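Local coordinates for glutamine aminotransferase class-II domain protein (Ruegeria pomeroyi, PDB 3MDN) that probably works as a class-II glutamine amidotransferase domain of the Ntn-hydrolase fold, taking the amide nitrogen from glutamine, although its acceptor substrate is not established, at residues 6-12 with 219-225; 57-63 with 99-105; 82-86 with 191-197; 196-202 with 241-247. One frame throughout, in Å; residues are numbered along the deposited sequence.

The four contacts run through the two layered antiparallel sheets expected of an Ntn-hydrolase fold. Contact 1 joins strands 6-10 and 221-225 inside one sheet, contact 4 joins 197-203 and 243-248 inside the other, and contacts 2 and 3 bridge from sheet to sheet. Contacts 1 and 3, centres about 9 Å apart, meet through neighbouring strands 6-10 and 84-87; contact 3 passes into contact 4 through the shared Thr196 and Leu197. Contact 2 touches contact 3 where Pro103 meets Leu85, their centres about 14 Å apart. Contacts 2 and 3 nest within the chain loop closed by contact 1, whereas contacts 1 and 4 interlock; the first sheet thus pairs the start of the chain with late strands.

Contact 1 of 4, residues 6-12 with 219-225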
# COMPACT_ATOMS: atom_id res chain seq x y z
N TRP D 6 -6.73 -0.53 -21.49
CA TRP D 6 -7.12 0.82 -21.11
C TRP D 6 -8.49 1.25 -21.67
O TRP D 6 -8.99 0.65 -22.64
CB TRP D 6 -6.02 1.85 -21.40
CG TRP D 6 -5.58 2.10 -22.86
CD1 TRP D 6 -4.38 1.75 -23.43
CD2 TRP D 6 -6.30 2.83 -23.88
NE1 TRP D 6 -4.31 2.21 -24.73
CE2 TRP D 6 -5.48 2.86 -25.04
CE3 TRP D 6 -7.54 3.46 -23.93
CZ2 TRP D 6 -5.87 3.49 -26.23
CZ3 TRP D 6 -7.93 4.09 -25.11
CH2 TRP D 6 -7.11 4.09 -26.24
N ALA D 7 -9.11 2.26 -21.05
CA ALA D 7 -10.36 2.83 -21.54
C ALA D 7 -10.44 4.33 -21.31
O ALA D 7 -9.97 4.84 -20.28
CB ALA D 7 -11.55 2.13 -20.91
N ALA D 8 -11.03 5.04 -22.27
CA ALA D 8 -11.20 6.48 -22.20
C ALA D 8 -12.63 6.88 -22.54
O ALA D 8 -13.31 6.19 -23.30
CB ALA D 8 -10.19 7.21 -23.11
N TYR D 9 -13.07 8.01 -22.01
CA TYR D 9 -14.44 8.43 -22.20
C TYR D 9 -14.55 9.93 -22.43
O TYR D 9 -13.85 10.71 -21.79
CB TYR D 9 -15.31 7.96 -21.03
CG TYR D 9 -16.75 8.38 -21.16
CD1 TYR D 9 -17.64 7.65 -21.95
CD2 TYR D 9 -17.24 9.52 -20.49
CE1 TYR D 9 -19.00 8.04 -22.08
CE2 TYR D 9 -18.60 9.92 -20.63
CZ TYR D 9 -19.46 9.16 -21.45
OH TYR D 9 -20.77 9.51 -21.57
N HIS D 10 -15.42 10.32 -23.36
CA HIS D 10 -15.69 11.73 -23.66
C HIS D 10 -17.19 11.90 -24.02
O HIS D 10 -17.67 11.36 -25.03
CB HIS D 10 -14.77 12.17 -24.80
CG HIS D 10 -14.82 13.63 -25.11
ND1 HIS D 10 -15.95 14.26 -25.58
CD2 HIS D 10 -13.85 14.58 -25.07
CE1 HIS D 10 -15.69 15.55 -25.77
NE2 HIS D 10 -14.43 15.77 -25.46
N GLY D 11 -17.95 12.60 -23.15
CA GLY D 11 -19.37 12.85 -23.37
C GLY D 11 -20.11 13.30 -22.11
O GLY D 11 -19.52 13.90 -21.20
N THR D 12 -21.41 13.02 -22.05
CA THR D 12 -22.19 13.29 -20.84
C THR D 12 -21.57 12.58 -19.62
O THR D 12 -21.21 11.41 -19.72
CB THR D 12 -23.63 12.79 -21.03
OG1 THR D 12 -24.19 13.48 -22.14
CG2 THR D 12 -24.49 13.06 -19.83
N ARG D 219 -24.85 5.74 -22.71
CA ARG D 219 -24.10 6.69 -21.88
C ARG D 219 -24.25 8.13 -22.41
O ARG D 219 -24.14 9.09 -21.65
CB ARG D 219 -22.60 6.33 -21.78
CG ARG D 219 -22.28 5.07 -20.96
CD ARG D 219 -20.90 4.45 -21.39
NE ARG D 219 -20.63 3.17 -20.72
CZ ARG D 219 -20.34 2.02 -21.34
NH1 ARG D 219 -20.25 1.97 -22.66
NH2 ARG D 219 -20.14 0.91 -20.63
N GLN D 220 -24.47 8.26 -23.73
CA GLN D 220 -24.45 9.58 -24.40
C GLN D 220 -23.04 10.23 -24.39
O GLN D 220 -22.84 11.37 -23.97
CB GLN D 220 -25.58 10.49 -23.85
CG GLN D 220 -26.91 9.73 -23.86
CD GLN D 220 -28.14 10.55 -23.49
OE1 GLN D 220 -28.23 11.10 -22.40
NE2 GLN D 220 -29.10 10.60 -24.41
N GLY D 221 -22.07 9.47 -24.88
CA GLY D 221 -20.70 9.91 -25.04
C GLY D 221 -19.89 8.80 -25.71
O GLY D 221 -20.36 7.68 -25.87
N TRP D 222 -18.66 9.13 -26.09
CA TRP D 222 -17.76 8.20 -26.79
C TRP D 222 -16.85 7.41 -25.85
O TRP D 222 -16.25 7.98 -24.93
CB TRP D 222 -16.87 9.00 -27.74
CG TRP D 222 -17.63 9.66 -28.86
CD1 TRP D 222 -18.24 10.87 -28.82
CD2 TRP D 222 -17.83 9.14 -30.18
NE1 TRP D 222 -18.84 11.14 -30.03
CE2 TRP D 222 -18.59 10.10 -30.89
CE3 TRP D 222 -17.44 7.96 -30.83
CZ2 TRP D 222 -18.97 9.92 -32.24
CZ3 TRP D 222 -17.85 7.78 -32.20
CH2 TRP D 222 -18.59 8.76 -32.88
N ALA D 223 -16.70 6.12 -26.10
CA ALA D 223 -15.71 5.30 -25.42
C ALA D 223 -14.61 4.94 -26.41
O ALA D 223 -14.88 4.73 -27.59
CB ALA D 223 -16.35 4.02 -24.83
N VAL D 224 -13.37 4.84 -25.93
CA VAL D 224 -12.22 4.40 -26.70
C VAL D 224 -11.49 3.40 -25.80
O VAL D 224 -11.26 3.67 -24.64
CB VAL D 224 -11.25 5.57 -26.99
CG1 VAL D 224 -10.17 5.13 -27.98
CG2 VAL D 224 -12.01 6.81 -27.53
N VAL D 225 -11.11 2.26 -26.33
CA VAL D 225 -10.65 1.17 -25.52
C VAL D 225 -9.55 0.40 -26.26
O VAL D 225 -9.44 0.47 -27.49
CB VAL D 225 -11.79 0.20 -25.22
CG1 VAL D 225 -12.85 0.86 -24.37
CG2 VAL D 225 -12.40 -0.30 -26.53
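Gln220 O is gripped twice by Thr12: the backbone N donates to it at 2.9 Å, and Thr12 OG1 reaches it at 3.1 Å in the carbonyl plane, on a lone pair. OG1 gets there because it lies beside its own backbone N (chi1 -60°). From this clamp the antiparallel ladder runs back through His10 paired with Trp222 and Ala8 with Val224, with Ala8 N to Val224 O and Trp222 N to His10 O both at 2.7 Å. Gly11 and Gly221 bring their CA atoms to 3.6 Å, where a CB on either would clash. Tyr9 lays its ring along the partner strand, CD1 3.3 Å from Trp222 O, and its OH donates to Thr12 O at 2.7 Å, tying the corner after the strand. A phenylalanine here would probably leave Thr12 O without that donor and the corner freer to shift. At the other end Trp6 lies alongside Val224, CH2 3.7 Å from CG1, while its NE1 bonds Ser188. Ala8, His10, Trp222 and Val224 face strands 197-203 and 243-248 of the second sheet; within their own sheet the two strands are flanked by 84-87 next to 6-10 and 212-216 next to 221-225.

Contact 2 of 4, residues 57-63 with 99-105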
# COMPACT_ATOMS: atom_id res chain seq x y z
N PRO D 57 -6.49 17.65 -14.40
CA PRO D 57 -7.25 16.43 -14.15
C PRO D 57 -6.98 15.91 -12.73
O PRO D 57 -5.89 16.07 -12.24
CB PRO D 57 -6.71 15.46 -15.22
CG PRO D 57 -5.23 15.95 -15.41
CD PRO D 57 -5.30 17.44 -15.24
N GLY D 58 -7.97 15.32 -12.08
CA GLY D 58 -7.68 14.50 -10.89
C GLY D 58 -6.89 13.28 -11.35
O GLY D 58 -7.15 12.75 -12.43
N LEU D 59 -5.94 12.83 -10.55
CA LEU D 59 -5.13 11.66 -10.87
C LEU D 59 -5.07 10.64 -9.69
O LEU D 59 -4.68 10.99 -8.59
CB LEU D 59 -3.72 12.11 -11.25
CG LEU D 59 -2.76 11.04 -11.76
CD1 LEU D 59 -3.28 10.41 -13.09
CD2 LEU D 59 -1.36 11.61 -11.95
N TYR D 60 -5.49 9.40 -9.93
CA TYR D 60 -5.45 8.36 -8.90
C TYR D 60 -4.70 7.18 -9.47
O TYR D 60 -5.06 6.66 -10.53
CB TYR D 60 -6.87 7.92 -8.46
CG TYR D 60 -6.87 6.91 -7.30
CD1 TYR D 60 -6.25 5.66 -7.43
CD2 TYR D 60 -7.46 7.21 -6.08
CE1 TYR D 60 -6.23 4.74 -6.39
CE2 TYR D 60 -7.45 6.29 -5.02
CZ TYR D 60 -6.83 5.06 -5.19
OH TYR D 60 -6.79 4.15 -4.15
N ARG D 61 -3.65 6.76 -8.78
CA ARG D 61 -2.88 5.59 -9.17
C ARG D 61 -2.17 4.91 -8.00
O ARG D 61 -1.63 5.55 -7.10
CB ARG D 61 -1.87 5.93 -10.26
CG ARG D 61 -1.17 7.24 -10.08
CD ARG D 61 -0.40 7.61 -11.34
NE ARG D 61 0.73 8.45 -10.98
CZ ARG D 61 1.80 8.69 -11.74
NH1 ARG D 61 1.90 8.14 -12.94
NH2 ARG D 61 2.76 9.48 -11.29
N ASP D 62 -2.19 3.59 -8.04
CA ASP D 62 -1.68 2.78 -6.98
C ASP D 62 -1.26 1.48 -7.62
O ASP D 62 -1.56 1.26 -8.80
CB ASP D 62 -2.79 2.52 -5.97
CG ASP D 62 -2.29 2.54 -4.55
OD1 ASP D 62 -1.11 2.19 -4.34
OD2 ASP D 62 -3.09 2.91 -3.66
N VAL D 63 -0.59 0.60 -6.87
CA VAL D 63 -0.16 -0.69 -7.43
C VAL D 63 -1.15 -1.81 -7.14
O VAL D 63 -0.85 -2.99 -7.31
CB VAL D 63 1.26 -1.09 -6.97
CG1 VAL D 63 2.32 -0.19 -7.63
CG2 VAL D 63 1.37 -1.06 -5.43
N ASN D 99 6.88 7.44 -10.13
CA ASN D 99 5.96 6.32 -10.36
C ASN D 99 5.89 5.86 -11.84
O ASN D 99 6.12 6.65 -12.77
CB ASN D 99 4.57 6.66 -9.77
CG ASN D 99 3.67 5.44 -9.67
OD1 ASN D 99 3.08 5.00 -10.66
ND2 ASN D 99 3.54 4.89 -8.45
N ASN D 100 5.58 4.57 -12.02
CA ASN D 100 5.60 3.88 -13.32
C ASN D 100 4.19 3.42 -13.80
O ASN D 100 4.06 2.59 -14.73
CB ASN D 100 6.57 2.68 -13.25
CG ASN D 100 8.08 3.09 -13.19
OD1 ASN D 100 8.96 2.22 -13.23
ND2 ASN D 100 8.36 4.39 -13.10
N CYS D 101 3.14 3.97 -13.19
CA CYS D 101 1.75 3.66 -13.58
C CYS D 101 1.14 4.77 -14.44
O CYS D 101 1.41 5.94 -14.23
CB CYS D 101 0.86 3.44 -12.34
SG CYS D 101 1.24 1.93 -11.39
N HIS D 102 0.31 4.40 -15.42
CA HIS D 102 -0.38 5.42 -16.21
C HIS D 102 -1.71 5.68 -15.50
O HIS D 102 -2.06 4.96 -14.58
CB HIS D 102 -0.64 4.95 -17.61
CG HIS D 102 0.56 4.44 -18.35
ND1 HIS D 102 1.46 3.55 -17.80
CD2 HIS D 102 0.97 4.66 -19.61
CE1 HIS D 102 2.39 3.25 -18.69
NE2 HIS D 102 2.10 3.90 -19.81
N PRO D 103 -2.40 6.76 -15.85
CA PRO D 103 -1.98 7.85 -16.70
C PRO D 103 -0.90 8.69 -16.03
O PRO D 103 -0.62 8.51 -14.84
CB PRO D 103 -3.26 8.68 -16.86
CG PRO D 103 -4.37 7.78 -16.43
CD PRO D 103 -3.77 6.97 -15.35
N PHE D 104 -0.27 9.53 -16.85
CA PHE D 104 0.63 10.60 -16.44
C PHE D 104 -0.11 11.94 -16.65
O PHE D 104 -1.05 12.02 -17.43
CB PHE D 104 1.91 10.54 -17.27
CG PHE D 104 2.67 9.22 -17.12
CD1 PHE D 104 3.48 8.99 -16.01
CD2 PHE D 104 2.52 8.20 -18.06
CE1 PHE D 104 4.16 7.78 -15.85
CE2 PHE D 104 3.19 6.99 -17.92
CZ PHE D 104 4.02 6.79 -16.80
N ALA D 105 0.27 12.96 -15.91
CA ALA D 105 -0.43 14.24 -16.04
C ALA D 105 0.57 15.33 -15.79
O ALA D 105 1.46 15.19 -14.95
CB ALA D 105 -1.57 14.34 -14.99
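Arg61 reaches across to the 99-105 loop and sets its NH1 2.6 Å from Cys101 O, a bond that is short but weak because it is bent to 126° at the hydrogen. The carbonyl oxygen lies at the guanidinium's edge, near its plane. Pro103 O is also close to NH1, at 3.2 Å, and the Phe104 ring brings CE1 to the guanidinium edge. Over one face sits Asn99 CB, 3.7 Å from NH2 and offset toward the rim, with the amide plane turned 41° from the guanidinium. The extended chain from CG to NE carries the group this far, starting with CG wedged between the backbone N and carbonyl carbon (chi1 41°).

Beside the arginine, Leu59 drops CD1 onto Pro103, 3.7 Å from Pro103 O, and turns CD2 to Ala105 CB; Pro57 CG meets that same methyl at 4.0 Å. The second shell shapes the loop. Asn99 OD1 accepts from Cys101 N at 2.7 Å in an Asx turn, a cis peptide precedes Pro103, and Phe104 puts CE2 over the centre of the His102 ring, whose NE2 bonds Ser145. Phe104 in turn packs on helix 144-154. On the far side, Arg61 O accepts from Asn71 of a second subunit, so the strand also faces an interface.

What results is a side-chain bridge rather than a backbone ladder: strand 58-61, outermost in its sheet within this chain, leans on the loop entering strand 104-106 of the other, consistent with the layered sheets of an Ntn-hydrolase domain.

Contact 3 of 4, residues 82-86 with 191-197; sequences GLFLS and FSDGQTL
Leu83 pushes both its methyls against Ser192, CD1 and CD2 each lying 3.3 Å from OG, so the hydroxyl is straddled by the fork of the leucine. CD1 goes on to the backbone of the turn, 3.5 Å from Gly194 C, while CD2 also rests against Leu197 CB. The chi1 of -146° is away from the usual staggered values, and with it the branch straddles the serine.

Leu85, two residues along on the same side of the strand, extends the apolar surface. Its CD1 meets Leu197 CD1 at 3.8 Å, the two side chains running antiparallel, one past the other, and its CD2 lies near the backbone of Phe191. Leu197 thus takes one leucine at its CB and the other at its tip. Strand 109-114 adds Cys110 and Met112 to the surroundings of Leu85, and His10 of the neighbouring strand touches both Leu83 and Leu197.

No hydrogen bond passes between the segments. The Ser192 hydroxyl and Asp193 OD1 are used within the turn, while Gln195 O accepts from His10 NE2 and Asp193 O from Arg108. Ser192 OG accepts from Gly194 N at 2.9 Å, an ST turn, and donates to Thr196 O from above the carbonyl plane. Asp193 OD1 takes two backbone donors, Gln195 N and Thr196 N, the latter almost straight at 174°. Gly194 has backbone angles at which a CB would jam against the preceding carbonyl.

With its hydroxyl already engaged on both counts, Ser192 can lie buried beneath leucine methyls, and these two segments meet by van der Waals contact, with no hydrogen bond of their own.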
# COMPACT_ATOMS: atom_id res chain seq x y z
N GLY D 82 -17.13 13.60 -17.43
CA GLY D 82 -17.45 13.60 -18.82
C GLY D 82 -16.20 13.44 -19.66
O GLY D 82 -16.28 13.37 -20.89
N LEU D 83 -15.04 13.33 -18.99
CA LEU D 83 -13.79 13.12 -19.72
C LEU D 83 -12.78 12.47 -18.82
O LEU D 83 -12.28 13.11 -17.87
CB LEU D 83 -13.22 14.44 -20.28
CG LEU D 83 -12.48 14.32 -21.64
CD1 LEU D 83 -12.06 15.71 -22.17
CD2 LEU D 83 -11.27 13.36 -21.64
N PHE D 84 -12.48 11.20 -19.07
CA PHE D 84 -11.50 10.54 -18.24
C PHE D 84 -10.74 9.42 -18.97
O PHE D 84 -11.16 8.97 -20.02
CB PHE D 84 -12.12 10.04 -16.93
CG PHE D 84 -13.22 9.01 -17.11
CD1 PHE D 84 -12.94 7.67 -17.02
CD2 PHE D 84 -14.54 9.41 -17.30
CE1 PHE D 84 -13.95 6.73 -17.15
CE2 PHE D 84 -15.56 8.50 -17.41
CZ PHE D 84 -15.28 7.16 -17.34
N LEU D 85 -9.63 8.98 -18.35
CA LEU D 85 -8.73 7.97 -18.91
C LEU D 85 -8.45 6.99 -17.79
O LEU D 85 -8.15 7.44 -16.67
CB LEU D 85 -7.41 8.65 -19.33
CG LEU D 85 -7.27 9.29 -20.73
CD1 LEU D 85 -8.29 10.36 -20.98
CD2 LEU D 85 -5.83 9.84 -20.87
N SER D 86 -8.54 5.68 -18.05
CA SER D 86 -8.22 4.65 -17.05
C SER D 86 -7.48 3.45 -17.64
O SER D 86 -7.69 3.12 -18.81
CB SER D 86 -9.44 4.22 -16.27
OG SER D 86 -10.52 3.96 -17.11
N PHE D 191 -4.97 10.45 -24.76
CA PHE D 191 -4.49 11.66 -24.12
C PHE D 191 -5.51 12.79 -24.29
O PHE D 191 -6.32 12.74 -25.19
CB PHE D 191 -3.06 12.04 -24.58
CG PHE D 191 -2.89 12.17 -26.07
CD1 PHE D 191 -2.73 11.05 -26.88
CD2 PHE D 191 -2.85 13.42 -26.68
CE1 PHE D 191 -2.58 11.18 -28.26
CE2 PHE D 191 -2.69 13.56 -28.06
CZ PHE D 191 -2.53 12.45 -28.84
N SER D 192 -5.50 13.77 -23.38
CA SER D 192 -6.54 14.83 -23.33
C SER D 192 -6.00 16.12 -22.77
O SER D 192 -5.05 16.12 -21.95
CB SER D 192 -7.71 14.40 -22.43
OG SER D 192 -8.80 15.33 -22.49
N ASP D 193 -6.63 17.22 -23.14
CA ASP D 193 -6.33 18.52 -22.52
C ASP D 193 -7.49 18.91 -21.65
O ASP D 193 -7.56 20.03 -21.19
CB ASP D 193 -6.07 19.60 -23.57
CG ASP D 193 -7.20 19.71 -24.61
OD1 ASP D 193 -8.27 19.06 -24.42
OD2 ASP D 193 -7.03 20.42 -25.62
N GLY D 194 -8.43 17.99 -21.44
CA GLY D 194 -9.60 18.31 -20.63
C GLY D 194 -10.76 18.89 -21.40
O GLY D 194 -11.82 19.09 -20.83
N GLN D 195 -10.56 19.14 -22.70
CA GLN D 195 -11.66 19.51 -23.61
C GLN D 195 -11.85 18.53 -24.79
O GLN D 195 -12.98 18.19 -25.17
CB GLN D 195 -11.41 20.92 -24.16
CG GLN D 195 -11.90 22.06 -23.22
CD GLN D 195 -13.23 22.66 -23.74
OE1 GLN D 195 -13.24 23.64 -24.52
NE2 GLN D 195 -14.35 22.05 -23.35
N THR D 196 -10.74 18.07 -25.35
CA THR D 196 -10.75 17.15 -26.49
C THR D 196 -10.10 15.86 -26.05
O THR D 196 -9.18 15.90 -25.26
CB THR D 196 -9.96 17.74 -27.69
OG1 THR D 196 -10.54 18.98 -28.08
CG2 THR D 196 -9.97 16.80 -28.89
N LEU D 197 -10.55 14.72 -26.57
CA LEU D 197 -9.93 13.45 -26.23
C LEU D 197 -9.24 12.95 -27.51
O LEU D 197 -9.83 13.01 -28.59
CB LEU D 197 -10.99 12.44 -25.77
CG LEU D 197 -10.51 10.98 -25.68
CD1 LEU D 197 -9.42 10.89 -24.61
CD2 LEU D 197 -11.67 9.99 -25.35

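Contact 4 of 4, residues 196-202 with 241-247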
# COMPACT_ATOMS: atom_id res chain seq x y z
N THR D 196 -10.74 18.07 -25.35
CA THR D 196 -10.75 17.15 -26.49
C THR D 196 -10.10 15.86 -26.05
O THR D 196 -9.18 15.90 -25.26
CB THR D 196 -9.96 17.74 -27.69
OG1 THR D 196 -10.54 18.98 -28.08
CG2 THR D 196 -9.97 16.80 -28.89
N LEU D 197 -10.55 14.72 -26.57
CA LEU D 197 -9.93 13.45 -26.23
C LEU D 197 -9.24 12.95 -27.51
O LEU D 197 -9.83 13.01 -28.59
CB LEU D 197 -10.99 12.44 -25.77
CG LEU D 197 -10.51 10.98 -25.68
CD1 LEU D 197 -9.42 10.89 -24.61
CD2 LEU D 197 -11.67 9.99 -25.35
N TYR D 198 -8.01 12.47 -27.38
CA TYR D 198 -7.22 12.03 -28.53
C TYR D 198 -6.84 10.57 -28.35
O TYR D 198 -6.71 10.10 -27.22
CB TYR D 198 -5.91 12.81 -28.65
CG TYR D 198 -6.08 14.29 -28.89
CD1 TYR D 198 -5.99 15.19 -27.83
CD2 TYR D 198 -6.39 14.77 -30.17
CE1 TYR D 198 -6.16 16.55 -28.04
CE2 TYR D 198 -6.55 16.15 -30.38
CZ TYR D 198 -6.43 17.03 -29.32
OH TYR D 198 -6.63 18.37 -29.49
N ALA D 199 -6.59 9.89 -29.45
CA ALA D 199 -5.97 8.60 -29.35
C ALA D 199 -5.21 8.35 -30.63
O ALA D 199 -5.62 8.78 -31.69
CB ALA D 199 -7.02 7.50 -29.13
N ALA D 200 -4.09 7.66 -30.53
CA ALA D 200 -3.29 7.39 -31.72
C ALA D 200 -2.83 5.94 -31.65
O ALA D 200 -2.76 5.37 -30.58
CB ALA D 200 -2.08 8.34 -31.80
N ARG D 201 -2.57 5.36 -32.80
CA ARG D 201 -2.09 3.99 -32.91
C ARG D 201 -1.05 3.97 -34.01
O ARG D 201 -1.29 4.46 -35.12
CB ARG D 201 -3.23 3.02 -33.22
CG ARG D 201 -2.82 1.55 -33.33
CD ARG D 201 -4.03 0.69 -33.72
NE ARG D 201 -3.75 -0.75 -33.72
CZ ARG D 201 -4.53 -1.66 -34.28
NH1 ARG D 201 -5.64 -1.28 -34.91
NH2 ARG D 201 -4.20 -2.95 -34.23
N TYR D 202 0.13 3.42 -33.67
CA TYR D 202 1.24 3.36 -34.61
C TYR D 202 2.23 2.25 -34.23
O TYR D 202 2.39 1.93 -33.07
CB TYR D 202 1.96 4.73 -34.64
CG TYR D 202 3.30 4.65 -35.33
CD1 TYR D 202 3.38 4.59 -36.73
CD2 TYR D 202 4.47 4.52 -34.60
CE1 TYR D 202 4.60 4.46 -37.38
CE2 TYR D 202 5.69 4.40 -35.22
CZ TYR D 202 5.75 4.37 -36.62
OH TYR D 202 6.99 4.25 -37.25
N PRO D 241 -3.89 1.10 -37.53
CA PRO D 241 -2.52 1.59 -37.30
C PRO D 241 -2.21 2.74 -38.26
O PRO D 241 -2.71 2.74 -39.36
CB PRO D 241 -1.63 0.38 -37.64
CG PRO D 241 -2.52 -0.77 -37.81
CD PRO D 241 -3.91 -0.27 -38.09
N GLY D 242 -1.41 3.72 -37.84
CA GLY D 242 -1.09 4.85 -38.73
C GLY D 242 -2.18 5.92 -38.75
O GLY D 242 -2.32 6.67 -39.72
N ARG D 243 -2.96 5.99 -37.67
CA ARG D 243 -4.16 6.85 -37.58
C ARG D 243 -4.27 7.55 -36.22
O ARG D 243 -3.82 7.00 -35.23
CB ARG D 243 -5.46 6.03 -37.80
CG ARG D 243 -5.59 5.35 -39.14
CD ARG D 243 -5.80 6.37 -40.28
NE ARG D 243 -7.21 6.69 -40.43
CZ ARG D 243 -7.70 7.54 -41.33
NH1 ARG D 243 -6.90 8.18 -42.15
NH2 ARG D 243 -9.00 7.74 -41.40
N MSE D 244 -4.88 8.73 -36.20
CA MSE D 244 -5.16 9.47 -34.96
C MSE D 244 -6.62 9.88 -34.90
O MSE D 244 -7.18 10.40 -35.88
CB MSE D 244 -4.26 10.72 -34.82
CG MSE D 244 -4.63 11.61 -33.61
SE MSE D 244 -3.25 12.97 -33.15
CE MSE D 244 -1.82 11.72 -32.89
N LEU D 245 -7.23 9.65 -33.75
CA LEU D 245 -8.63 9.91 -33.55
C LEU D 245 -8.74 11.16 -32.69
O LEU D 245 -7.98 11.33 -31.73
CB LEU D 245 -9.23 8.73 -32.80
CG LEU D 245 -10.70 8.81 -32.36
CD1 LEU D 245 -11.61 8.73 -33.62
CD2 LEU D 245 -11.02 7.68 -31.35
N THR D 246 -9.70 12.02 -33.01
CA THR D 246 -9.91 13.24 -32.24
C THR D 246 -11.41 13.29 -31.92
O THR D 246 -12.23 13.21 -32.84
CB THR D 246 -9.52 14.49 -33.06
OG1 THR D 246 -8.09 14.51 -33.30
CG2 THR D 246 -9.97 15.80 -32.37
N ILE D 247 -11.74 13.38 -30.64
CA ILE D 247 -13.11 13.54 -30.18
C ILE D 247 -13.25 14.82 -29.38
O ILE D 247 -12.65 14.99 -28.29
CB ILE D 247 -13.59 12.34 -29.36
CG1 ILE D 247 -13.54 11.06 -30.23
CG2 ILE D 247 -15.04 12.59 -28.90
CD1 ILE D 247 -13.37 9.78 -29.44
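Leu197 N and Ile247 O make the shortest rung of this ladder, 2.7 Å and nearly straight at 173°; Ile247 N answers to Leu197 O. Ala199 and Leu245 exchange a second pair of bonds, and Arg201 N donates to Arg243 O. Beyond that the register slips: Gly242 N reaches Arg201 O at 2.8 Å while Arg243 N gives the same oxygen only a weak bond, which makes a G1 bulge with Gly242 at backbone angles where a CB would press on the carbonyl oxygen of Pro241.

Arg201 runs out fully extended, CG anti to the backbone N (chi1 -179°), alongside Pro241, whose CD sits over one guanidinium face 3.8 Å from NH1. NH1 is held by a salt bridge to Glu238 and by Leu239 O, and NH2 by Ala208 O. A leucine in its place would probably leave Glu238 without its charged mate and Pro241 without the flat group it lies against.

On the opposite face, selenomethionine Met244 bends at chi3 (-57°) to bring CE 3.6 Å from Ala200 CB, both under helix 161-179. Thr246 OG1 meets the edge of the Tyr198 ring 3.6 Å from CD2, and Thr196 CG2 lies over a face of that ring. The strands form an antiparallel pair sandwiched between this helix and strands 6-10 and 221-225, the layering expected of the Ntn-hydrolase fold.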